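Local coordinates for protein NH(3)-dependent NAD(+) synthetase (Francisella tularensis subsp. holarctica LVS, PDB 3FIU) that belongs to the NAD synthase family of the HUP clan and holds adenosine monophosphate, pyrophosphate and magnesium in a pocket beside its parallel sheet, at residues A[34-39]-A[44-49]; A[38-43]-A[181-186]; A[58-63]-A[69-74]. One frame throughout, in Å; residues are numbered along the deposited sequence.

Interaction 1: residues A[34-39]-A[44-49]. With AMP (adenosine monophosphate), chain G; POP (pyrophosphate 2-), chain H.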
loop_
_atom_site.group_PDB
_atom_site.type_symbol
_atom_site.label_atom_id
_atom_site.label_comp_id
_atom_site.label_asym_id
_atom_site.label_seq_id
_atom_site.Cartn_x
_atom_site.Cartn_y
_atom_site.Cartn_z
ATOM N N ILE A 34 -6.080 -9.714 -11.126
ATOM C CA ILE A 34 -5.293 -8.710 -11.829
ATOM C C ILE A 34 -6.219 -7.609 -12.332
ATOM O O ILE A 34 -7.335 -7.902 -12.744
ATOM C CB ILE A 34 -4.489 -9.337 -12.977
ATOM C CG1 ILE A 34 -3.554 -8.285 -13.591
ATOM C CG2 ILE A 34 -5.418 -9.885 -14.068
ATOM C CD1 ILE A 34 -2.408 -8.883 -14.343
ATOM N N GLY A 35 -5.784 -6.350 -12.219
ATOM C CA GLY A 35 -6.528 -5.239 -12.824
ATOM C C GLY A 35 -6.135 -5.079 -14.293
ATOM O O GLY A 35 -4.937 -4.961 -14.618
ATOM N N LEU A 36 -7.128 -5.100 -15.184
ATOM C CA LEU A 36 -6.873 -4.962 -16.628
ATOM C C LEU A 36 -7.261 -3.596 -17.142
ATOM O O LEU A 36 -8.447 -3.241 -17.175
ATOM C CB LEU A 36 -7.625 -6.032 -17.438
ATOM C CG LEU A 36 -7.107 -7.433 -17.671
ATOM C CD1 LEU A 36 -8.014 -8.049 -18.728
ATOM C CD2 LEU A 36 -5.680 -7.454 -18.173
ATOM N N SER A 37 -6.255 -2.828 -17.551
ATOM C CA SER A 37 -6.447 -1.456 -17.988
ATOM C C SER A 37 -6.702 -1.352 -19.498
ATOM O O SER A 37 -7.123 -0.321 -19.974
ATOM C CB SER A 37 -5.192 -0.667 -17.675
ATOM O OG SER A 37 -4.109 -1.237 -18.396
ATOM N N GLY A 38 -6.419 -2.408 -20.242
ATOM C CA GLY A 38 -6.479 -2.369 -21.708
ATOM C C GLY A 38 -5.090 -2.065 -22.254
ATOM O O GLY A 38 -4.889 -2.073 -23.488
ATOM N N GLY A 39 -4.138 -1.850 -21.340
ATOM C CA GLY A 39 -2.696 -1.682 -21.711
ATOM C C GLY A 39 -1.941 -3.002 -21.841
ATOM O O GLY A 39 -2.430 -4.063 -21.465
ATOM N N VAL A 44 -0.260 -8.715 -20.731
ATOM C CA VAL A 44 0.771 -9.769 -20.675
ATOM C C VAL A 44 0.702 -10.519 -19.341
ATOM O O VAL A 44 0.687 -11.759 -19.311
ATOM C CB VAL A 44 2.192 -9.169 -20.950
ATOM C CG1 VAL A 44 3.325 -10.194 -20.647
ATOM C CG2 VAL A 44 2.310 -8.660 -22.430
ATOM N N ALA A 45 0.690 -9.774 -18.237
ATOM C CA ALA A 45 0.595 -10.381 -16.908
ATOM C C ALA A 45 -0.641 -11.315 -16.769
ATOM O O ALA A 45 -0.519 -12.457 -16.278
ATOM C CB ALA A 45 0.589 -9.277 -15.841
ATOM N N ALA A 46 -1.807 -10.862 -17.243
ATOM C CA ALA A 46 -3.030 -11.704 -17.227
ATOM C C ALA A 46 -2.876 -12.997 -18.060
ATOM O O ALA A 46 -3.221 -14.093 -17.606
ATOM C CB ALA A 46 -4.259 -10.895 -17.705
ATOM N N SER A 47 -2.349 -12.851 -19.268
ATOM C CA SER A 47 -2.080 -13.980 -20.156
ATOM C C SER A 47 -1.149 -15.036 -19.524
ATOM O O SER A 47 -1.401 -16.240 -19.623
ATOM C CB SER A 47 -1.497 -13.491 -21.477
ATOM O OG SER A 47 -2.395 -12.586 -22.120
ATOM N N LEU A 48 -0.079 -14.579 -18.884
ATOM C CA LEU A 48 0.815 -15.492 -18.157
ATOM C C LEU A 48 0.090 -16.218 -17.031
ATOM O O LEU A 48 0.238 -17.444 -16.871
ATOM C CB LEU A 48 2.036 -14.734 -17.621
ATOM C CG LEU A 48 2.980 -14.090 -18.652
ATOM C CD1 LEU A 48 3.925 -13.106 -17.966
ATOM C CD2 LEU A 48 3.777 -15.138 -19.410
ATOM N N ALA A 49 -0.693 -15.471 -16.242
ATOM C CA ALA A 49 -1.426 -16.061 -15.125
ATOM C C ALA A 49 -2.320 -17.169 -15.650
ATOM O O ALA A 49 -2.327 -18.288 -15.105
ATOM C CB ALA A 49 -2.272 -15.024 -14.419
HETATM P P AMP G . -0.302 2.137 -15.901
HETATM O O1P AMP G . 1.083 1.517 -15.924
HETATM O O2P AMP G . -0.393 3.314 -14.916
HETATM O O3P AMP G . -0.982 2.413 -17.196
HETATM O "O5'" AMP G . -1.255 1.065 -15.134
HETATM C "C5'" AMP G . -0.740 0.374 -13.977
HETATM C "C4'" AMP G . -1.684 -0.771 -13.652
HETATM O "O4'" AMP G . -2.873 -0.301 -13.003
HETATM C "C3'" AMP G . -2.212 -1.493 -14.885
HETATM O "O3'" AMP G . -1.227 -2.412 -15.335
HETATM C "C2'" AMP G . -3.452 -2.186 -14.328
HETATM O "O2'" AMP G . -3.112 -3.430 -13.678
HETATM C "C1'" AMP G . -3.968 -1.171 -13.304
HETATM N N9 AMP G . -5.016 -0.342 -13.944
HETATM C C8 AMP G . -4.875 0.903 -14.475
HETATM N N7 AMP G . -6.049 1.353 -14.991
HETATM C C5 AMP G . -6.951 0.358 -14.814
HETATM C C6 AMP G . -8.386 0.186 -15.110
HETATM N N6 AMP G . -9.076 1.150 -15.761
HETATM N N1 AMP G . -8.930 -0.983 -14.722
HETATM C C2 AMP G . -8.258 -1.972 -14.098
HETATM N N3 AMP G . -6.938 -1.885 -13.771
HETATM C C4 AMP G . -6.275 -0.744 -14.110
HETATM P P1 POP H . -0.814 -1.138 -18.515
HETATM O O1 POP H . -1.390 -2.518 -18.719
HETATM O O2 POP H . 0.079 -1.092 -17.308
HETATM O O3 POP H . -1.859 -0.039 -18.401
HETATM O O POP H . 0.151 -0.822 -19.782
HETATM P P2 POP H . 0.919 0.583 -19.965
HETATM O O4 POP H . 1.899 0.776 -18.819
HETATM O O5 POP H . 1.661 0.343 -21.249
HETATM O O6 POP H . -0.018 1.757 -20.109
#

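Interaction 2: residues A[38-43]-A[181-186]. With MG (magnesium ion), chain E; POP (pyrophosphate 2-), chain H; AMP (adenosine monophosphate), chain G.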
loop_
_atom_site.group_PDB
_atom_site.type_symbol
_atom_site.label_atom_id
_atom_site.label_comp_id
_atom_site.label_asym_id
_atom_site.label_seq_id
_atom_site.Cartn_x
_atom_site.Cartn_y
_atom_site.Cartn_z
ATOM N N GLY A 38 -6.419 -2.408 -20.242
ATOM C CA GLY A 38 -6.479 -2.369 -21.708
ATOM C C GLY A 38 -5.090 -2.065 -22.254
ATOM O O GLY A 38 -4.889 -2.073 -23.488
ATOM N N GLY A 39 -4.138 -1.850 -21.340
ATOM C CA GLY A 39 -2.696 -1.682 -21.711
ATOM C C GLY A 39 -1.941 -3.002 -21.841
ATOM O O GLY A 39 -2.430 -4.063 -21.465
ATOM N N ILE A 40 -0.711 -2.927 -22.350
ATOM C CA ILE A 40 0.110 -4.110 -22.600
ATOM C C ILE A 40 0.638 -4.831 -21.342
ATOM O O ILE A 40 0.713 -6.061 -21.321
ATOM C CB ILE A 40 1.325 -3.737 -23.499
ATOM C CG1 ILE A 40 2.037 -4.995 -23.979
ATOM C CG2 ILE A 40 2.347 -2.818 -22.732
ATOM C CD1 ILE A 40 1.203 -5.806 -24.896
ATOM N N ASP A 41 1.016 -4.083 -20.299
ATOM C CA ASP A 41 1.636 -4.706 -19.097
ATOM C C ASP A 41 0.631 -5.623 -18.431
ATOM O O ASP A 41 0.931 -6.779 -18.127
ATOM C CB ASP A 41 2.102 -3.663 -18.056
ATOM C CG ASP A 41 3.178 -2.716 -18.571
ATOM O OD1 ASP A 41 3.995 -3.116 -19.432
ATOM O OD2 ASP A 41 3.194 -1.550 -18.072
ATOM N N SER A 42 -0.584 -5.112 -18.213
ATOM C CA SER A 42 -1.597 -5.938 -17.546
ATOM C C SER A 42 -2.102 -7.033 -18.477
ATOM O O SER A 42 -2.410 -8.139 -18.012
ATOM C CB SER A 42 -2.760 -5.106 -16.992
ATOM O OG SER A 42 -3.313 -4.270 -18.014
ATOM N N ALA A 43 -2.136 -6.753 -19.785
ATOM C CA ALA A 43 -2.519 -7.791 -20.751
ATOM C C ALA A 43 -1.558 -9.006 -20.682
ATOM O O ALA A 43 -1.982 -10.188 -20.609
ATOM C CB ALA A 43 -2.598 -7.213 -22.163
ATOM N N LEU A 181 2.162 -14.092 -26.960
ATOM C CA LEU A 181 0.975 -14.553 -26.251
ATOM C C LEU A 181 -0.341 -14.176 -26.949
ATOM O O LEU A 181 -1.432 -14.309 -26.370
ATOM C CB LEU A 181 0.991 -13.997 -24.831
ATOM C CG LEU A 181 2.181 -14.397 -23.949
ATOM C CD1 LEU A 181 2.230 -13.491 -22.698
ATOM C CD2 LEU A 181 2.119 -15.872 -23.602
ATOM N N ASP A 182 -0.218 -13.684 -28.178
ATOM C CA ASP A 182 -1.361 -13.345 -29.028
ATOM C C ASP A 182 -2.307 -12.327 -28.407
ATOM O O ASP A 182 -3.528 -12.437 -28.539
ATOM C CB ASP A 182 -2.110 -14.623 -29.466
ATOM C CG ASP A 182 -1.174 -15.650 -30.120
ATOM O OD1 ASP A 182 -0.361 -15.268 -30.986
ATOM O OD2 ASP A 182 -1.248 -16.831 -29.755
ATOM N N VAL A 183 -1.736 -11.331 -27.729
ATOM C CA VAL A 183 -2.516 -10.270 -27.137
ATOM C C VAL A 183 -3.127 -9.486 -28.306
ATOM O O VAL A 183 -2.452 -9.290 -29.304
ATOM C CB VAL A 183 -1.582 -9.386 -26.231
ATOM C CG1 VAL A 183 -2.148 -8.021 -25.967
ATOM C CG2 VAL A 183 -1.250 -10.110 -24.902
ATOM N N PRO A 184 -4.414 -9.077 -28.217
ATOM C CA PRO A 184 -5.017 -8.330 -29.331
ATOM C C PRO A 184 -4.198 -7.162 -29.872
ATOM O O PRO A 184 -3.610 -6.347 -29.126
ATOM C CB PRO A 184 -6.328 -7.835 -28.744
ATOM C CG PRO A 184 -6.701 -8.949 -27.846
ATOM C CD PRO A 184 -5.407 -9.294 -27.147
ATOM N N LYS A 185 -4.191 -7.095 -31.198
ATOM C CA LYS A 185 -3.439 -6.089 -31.940
ATOM C C LYS A 185 -3.538 -4.652 -31.425
ATOM O O LYS A 185 -2.514 -3.966 -31.365
ATOM C CB LYS A 185 -3.852 -6.152 -33.414
ATOM C CG LYS A 185 -3.172 -5.131 -34.294
ATOM C CD LYS A 185 -3.551 -5.341 -35.764
ATOM C CE LYS A 185 -2.994 -4.226 -36.665
ATOM N NZ LYS A 185 -1.492 -4.165 -36.588
ATOM N N ASN A 186 -4.746 -4.162 -31.101
ATOM C CA ASN A 186 -4.844 -2.778 -30.602
ATOM C C ASN A 186 -4.075 -2.516 -29.315
ATOM O O ASN A 186 -3.570 -1.404 -29.105
ATOM C CB ASN A 186 -6.278 -2.289 -30.419
ATOM C CG ASN A 186 -6.348 -0.782 -30.398
ATOM O OD1 ASN A 186 -5.910 -0.130 -31.340
ATOM N ND2 ASN A 186 -6.831 -0.217 -29.313
HETATM MG MG MG E . 1.951 -0.181 -17.040
HETATM P P1 POP H . -0.814 -1.138 -18.515
HETATM O O1 POP H . -1.390 -2.518 -18.719
HETATM O O2 POP H . 0.079 -1.092 -17.308
HETATM O O3 POP H . -1.859 -0.039 -18.401
HETATM O O POP H . 0.151 -0.822 -19.782
HETATM P P2 POP H . 0.919 0.583 -19.965
HETATM O O4 POP H . 1.899 0.776 -18.819
HETATM O O5 POP H . 1.661 0.343 -21.249
HETATM O O6 POP H . -0.018 1.757 -20.109
HETATM P P AMP G . -0.302 2.137 -15.901
HETATM O O1P AMP G . 1.083 1.517 -15.924
HETATM O O2P AMP G . -0.393 3.314 -14.916
HETATM O O3P AMP G . -0.982 2.413 -17.196
HETATM O "O5'" AMP G . -1.255 1.065 -15.134
HETATM C "C5'" AMP G . -0.740 0.374 -13.977
HETATM C "C4'" AMP G . -1.684 -0.771 -13.652
HETATM O "O4'" AMP G . -2.873 -0.301 -13.003
HETATM C "C3'" AMP G . -2.212 -1.493 -14.885
HETATM O "O3'" AMP G . -1.227 -2.412 -15.335
HETATM C "C2'" AMP G . -3.452 -2.186 -14.328
HETATM O "O2'" AMP G . -3.112 -3.430 -13.678
HETATM C "C1'" AMP G . -3.968 -1.171 -13.304
HETATM N N9 AMP G . -5.016 -0.342 -13.944
HETATM C C8 AMP G . -4.875 0.903 -14.475
HETATM N N7 AMP G . -6.049 1.353 -14.991
HETATM C C5 AMP G . -6.951 0.358 -14.814
HETATM C C6 AMP G . -8.386 0.186 -15.110
HETATM N N6 AMP G . -9.076 1.150 -15.761
HETATM N N1 AMP G . -8.930 -0.983 -14.722
HETATM C C2 AMP G . -8.258 -1.972 -14.098
HETATM N N3 AMP G . -6.938 -1.885 -13.771
HETATM C C4 AMP G . -6.275 -0.744 -14.110
HETATM O O HOH W 1 2.273 -1.374 -15.167
#

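Interaction 3: residues A[58-63]-A[69-74]. With AMP (adenosine monophosphate), chain G.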
loop_
_atom_site.group_PDB
_atom_site.type_symbol
_atom_site.label_atom_id
_atom_site.label_comp_id
_atom_site.label_asym_id
_atom_site.label_seq_id
_atom_site.Cartn_x
_atom_site.Cartn_y
_atom_site.Cartn_z
ATOM N N ALA A 58 -10.026 -11.217 -13.707
ATOM C CA ALA A 58 -9.671 -9.847 -14.071
ATOM C C ALA A 58 -10.695 -8.838 -13.579
ATOM O O ALA A 58 -11.896 -9.055 -13.711
ATOM C CB ALA A 58 -9.509 -9.711 -15.583
ATOM N N LEU A 59 -10.218 -7.722 -13.032
ATOM C CA LEU A 59 -11.096 -6.629 -12.714
ATOM C C LEU A 59 -10.853 -5.496 -13.707
ATOM O O LEU A 59 -9.727 -5.092 -13.925
ATOM C CB LEU A 59 -10.872 -6.139 -11.271
ATOM C CG LEU A 59 -11.001 -7.173 -10.163
ATOM C CD1 LEU A 59 -10.968 -6.443 -8.791
ATOM C CD2 LEU A 59 -12.300 -7.982 -10.350
ATOM N N ILE A 60 -11.927 -5.000 -14.306
ATOM C CA ILE A 60 -11.871 -3.755 -15.061
ATOM C C ILE A 60 -12.481 -2.657 -14.220
ATOM O O ILE A 60 -13.631 -2.754 -13.781
ATOM C CB ILE A 60 -12.584 -3.882 -16.403
ATOM C CG1 ILE A 60 -11.971 -5.020 -17.221
ATOM C CG2 ILE A 60 -12.596 -2.500 -17.193
ATOM C CD1 ILE A 60 -12.722 -5.283 -18.528
ATOM N N LEU A 61 -11.712 -1.585 -14.020
ATOM C CA LEU A 61 -12.033 -0.606 -12.981
ATOM C C LEU A 61 -11.965 0.816 -13.517
ATOM O O LEU A 61 -11.120 1.625 -13.073
ATOM C CB LEU A 61 -11.081 -0.793 -11.769
ATOM C CG LEU A 61 -11.158 -2.197 -11.177
ATOM C CD1 LEU A 61 -10.027 -2.469 -10.151
ATOM C CD2 LEU A 61 -12.529 -2.316 -10.506
ATOM N N PRO A 62 -12.860 1.143 -14.465
ATOM C CA PRO A 62 -12.787 2.480 -15.053
ATOM C C PRO A 62 -13.218 3.620 -14.126
ATOM O O PRO A 62 -14.116 3.464 -13.289
ATOM C CB PRO A 62 -13.733 2.380 -16.252
ATOM C CG PRO A 62 -14.671 1.276 -15.925
ATOM C CD PRO A 62 -13.952 0.327 -15.044
ATOM N N SER A 63 -12.595 4.778 -14.295
ATOM C CA SER A 63 -13.156 6.012 -13.760
ATOM C C SER A 63 -13.681 6.808 -14.955
ATOM O O SER A 63 -13.493 6.409 -16.095
ATOM C CB SER A 63 -12.087 6.805 -13.036
ATOM O OG SER A 63 -11.108 7.258 -13.978
ATOM N N GLN A 69 -12.403 2.842 -25.137
ATOM C CA GLN A 69 -11.679 1.848 -25.946
ATOM C C GLN A 69 -10.808 0.952 -25.089
ATOM O O GLN A 69 -10.578 -0.212 -25.425
ATOM C CB GLN A 69 -10.810 2.526 -27.003
ATOM C CG GLN A 69 -10.211 1.542 -28.011
ATOM C CD GLN A 69 -11.267 0.661 -28.628
ATOM O OE1 GLN A 69 -12.285 1.153 -29.124
ATOM N NE2 GLN A 69 -11.047 -0.649 -28.591
ATOM N N ASP A 70 -10.314 1.501 -23.986
ATOM C CA ASP A 70 -9.409 0.760 -23.127
ATOM C C ASP A 70 -10.169 -0.315 -22.338
ATOM O O ASP A 70 -9.654 -1.406 -22.148
ATOM C CB ASP A 70 -8.632 1.713 -22.220
ATOM C CG ASP A 70 -7.632 2.575 -23.007
ATOM O OD1 ASP A 70 -7.186 2.181 -24.129
ATOM O OD2 ASP A 70 -7.293 3.644 -22.505
ATOM N N MET A 71 -11.390 0.011 -21.892
ATOM C CA MET A 71 -12.266 -0.986 -21.308
ATOM C C MET A 71 -12.600 -2.059 -22.341
ATOM O O MET A 71 -12.593 -3.246 -22.015
ATOM C CB MET A 71 -13.558 -0.371 -20.781
ATOM C CG MET A 71 -14.466 -1.372 -20.068
ATOM S SD MET A 71 -16.117 -0.695 -19.786
ATOM C CE MET A 71 -16.774 -0.992 -21.402
ATOM N N GLN A 72 -12.905 -1.634 -23.578
ATOM C CA GLN A 72 -13.279 -2.597 -24.640
ATOM C C GLN A 72 -12.151 -3.564 -24.986
ATOM O O GLN A 72 -12.385 -4.759 -25.175
ATOM C CB GLN A 72 -13.830 -1.879 -25.900
ATOM C CG GLN A 72 -15.059 -1.028 -25.576
ATOM C CD GLN A 72 -15.631 -0.269 -26.756
ATOM O OE1 GLN A 72 -16.829 -0.361 -27.018
ATOM N NE2 GLN A 72 -14.799 0.523 -27.441
ATOM N N ASP A 73 -10.924 -3.041 -25.040
ATOM C CA ASP A 73 -9.752 -3.885 -25.316
ATOM C C ASP A 73 -9.496 -4.886 -24.193
ATOM O O ASP A 73 -9.151 -6.040 -24.442
ATOM C CB ASP A 73 -8.511 -3.019 -25.521
ATOM C CG ASP A 73 -8.503 -2.289 -26.864
ATOM O OD1 ASP A 73 -7.650 -1.362 -27.022
ATOM O OD2 ASP A 73 -9.346 -2.602 -27.732
ATOM N N ALA A 74 -9.644 -4.429 -22.949
ATOM C CA ALA A 74 -9.516 -5.348 -21.797
ATOM C C ALA A 74 -10.571 -6.473 -21.881
ATOM O O ALA A 74 -10.284 -7.641 -21.630
ATOM C CB ALA A 74 -9.665 -4.571 -20.492
HETATM P P AMP G . -0.302 2.137 -15.901
HETATM O O1P AMP G . 1.083 1.517 -15.924
HETATM O O2P AMP G . -0.393 3.314 -14.916
HETATM O O3P AMP G . -0.982 2.413 -17.196
HETATM O "O5'" AMP G . -1.255 1.065 -15.134
HETATM C "C5'" AMP G . -0.740 0.374 -13.977
HETATM C "C4'" AMP G . -1.684 -0.771 -13.652
HETATM O "O4'" AMP G . -2.873 -0.301 -13.003
HETATM C "C3'" AMP G . -2.212 -1.493 -14.885
HETATM O "O3'" AMP G . -1.227 -2.412 -15.335
HETATM C "C2'" AMP G . -3.452 -2.186 -14.328
HETATM O "O2'" AMP G . -3.112 -3.430 -13.678
HETATM C "C1'" AMP G . -3.968 -1.171 -13.304
HETATM N N9 AMP G . -5.016 -0.342 -13.944
HETATM C C8 AMP G . -4.875 0.903 -14.475
HETATM N N7 AMP G . -6.049 1.353 -14.991
HETATM C C5 AMP G . -6.951 0.358 -14.814
HETATM C C6 AMP G . -8.386 0.186 -15.110
HETATM N N6 AMP G . -9.076 1.150 -15.761
HETATM N N1 AMP G . -8.930 -0.983 -14.722
HETATM C C2 AMP G . -8.258 -1.972 -14.098
HETATM N N3 AMP G . -6.938 -1.885 -13.771
HETATM C C4 AMP G . -6.275 -0.744 -14.110
#

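Interaction 1: residues A[34-39]-A[44-49]
Ile-34 opens the contact by reaching from its strand to two successive alanines of the helix. Its CG1 branch stands trans to the backbone N (chi1 -174°), which carries CD1 to 3.4 Å from Ala-45 CB, tighter than ordinary carbon-carbon packing. The other branch, CG2, meets Ala-46 CB at 3.9 Å. Gly-35 faces the nucleotide instead: its O accepts a 2.6 Å hydrogen bond from O2' of AMP. At Leu-36 the tip returns to the helix, with CD2 at 3.8 Å from Ala-46 CB, so the Ala-46 methyl is shared by Ile-34 and Leu-36. Ser-37 begins the turn into the helix. Its OG donates to pyrophosphate O3 and accepts from the N of Gly-39 (3.0 Å, 154°), an ST turn that also shapes the entry to the N-cap at Gly-39. Small alanines thus let strand and helix lie close, as the first half of a beta-alpha-beta unit whose connecting loop cradles the ligands. Around this unit, Leu-36 also packs on helix 68-81, Ile-34 meets the loop residues Ile-140 and Thr-142, and backbone bonds from Ile-34 and Leu-36 join neighbouring strand 56-60.

Interaction 2: residues A[38-43]-A[181-186]
Val-183 supplies the apolar part of the contact through a single methyl, CG1, which reaches both Ala-43 CB at 3.9 Å and Ile-40 CD1 at 4.2 Å. With chi1 at 160°, that methyl lies roughly trans to the backbone N and is turned onto the helix; the side chains of Ile-40 and Val-183 meet at about a right angle. The loop that presents the valine follows a Schellman motif, in which Asp-182, at positive phi, ends helix 171-180, and Pro-184 then takes the N-cap position of helix 185-189.

Hydrogen bonds belong to the other side of the first turn of helix 40-51. Pyrophosphate O1 is gripped twice by Ser-42, from its backbone N (2.8 Å, 168°) and from its OG at 2.7 Å, while Asp-41 N makes only a weak bond to the bridging O. The sequence from Ser-37 to Ser-42, SGGIDS, is the PP-loop of this family, placing phosphate groups at a helix N-terminus, whose dipole probably helps to offset their charge.

Metal coordination comes, within these two segments, from Asp-41, whose OD2 binds magnesium at 2.1 Å. The same ion takes O2 and O4 of pyrophosphate, O1P of AMP and a water, with Glu-147 also bound to it. The other carboxylate oxygen, Asp-41 OD1, has a salt bridge to Lys-171 and a hydrogen bond from Asn-144.

Interaction 3: residues A[58-63]-A[69-74]
Ile-60 and Met-71 meet crosswise, the isoleucine CG2 methyl resting 3.6 Å from Met-71 CG. The ethyl branch of the same isoleucine takes a different partner, its CD1 lying 3.7 Å from Ala-74 CB, one helical turn further on. Ile-60 therefore divides its two branches between successive turns of the helix. Met-71 CG is trans to the backbone N (chi1 -176°), which brings the near part of the chain to the isoleucine before it bends at the sulfur.

These side chains seat strand 56-60 against helix 68-81 in a right-handed beta-alpha-beta crossover completed by strand 84-87, part of the Rossmann-like core of the HUP clan. Where the strand gives way to loop, the backbone serves the ligand: Leu-61 N donates to N1 of AMP (2.9 Å, 149°), and Leu-61 CB packs 3.7 Å from that same N1. Leu-61 O in turn accepts from NE of Arg-124.

Further out, Leu-75 and Ile-78 of the same helix also pack on Ile-60, and Thr-87 touches both Ile-60 and Met-71. A polar link spans one turn of the helix, from exposed Gln-69 to buried Asp-73: Gln-69 NE2 donates to Asp-73 OD2 at 2.7 Å, meeting the carboxylate from above its plane, 49° out of it. Asp-73 OD1 is held by Lys-190 and Asn-186, and Asp-70 forms a second salt bridge with Lys-190.

Overall arrangement
From the N terminus, interaction 1 comes first, closing a short loop between strand 31-35 and the helix that follows it. Interaction 2 starts from the same stretch, sharing Gly-38 and Gly-39, but closes a far longer loop to 181-186. Nested within that loop, interaction 3 repeats the step of interaction 1 one strand over, closing its own short loop between 58-63 and 69-74. Interactions 1 and 3 stand in series, and their strands are bonded side by side through Leu-36 and Leu-59. Gly-38 N also packs against the Ala-74 methyl, bringing interaction 2 against interaction 3. Together they tie sheet, helices and the late loop around AMP, which all three touch.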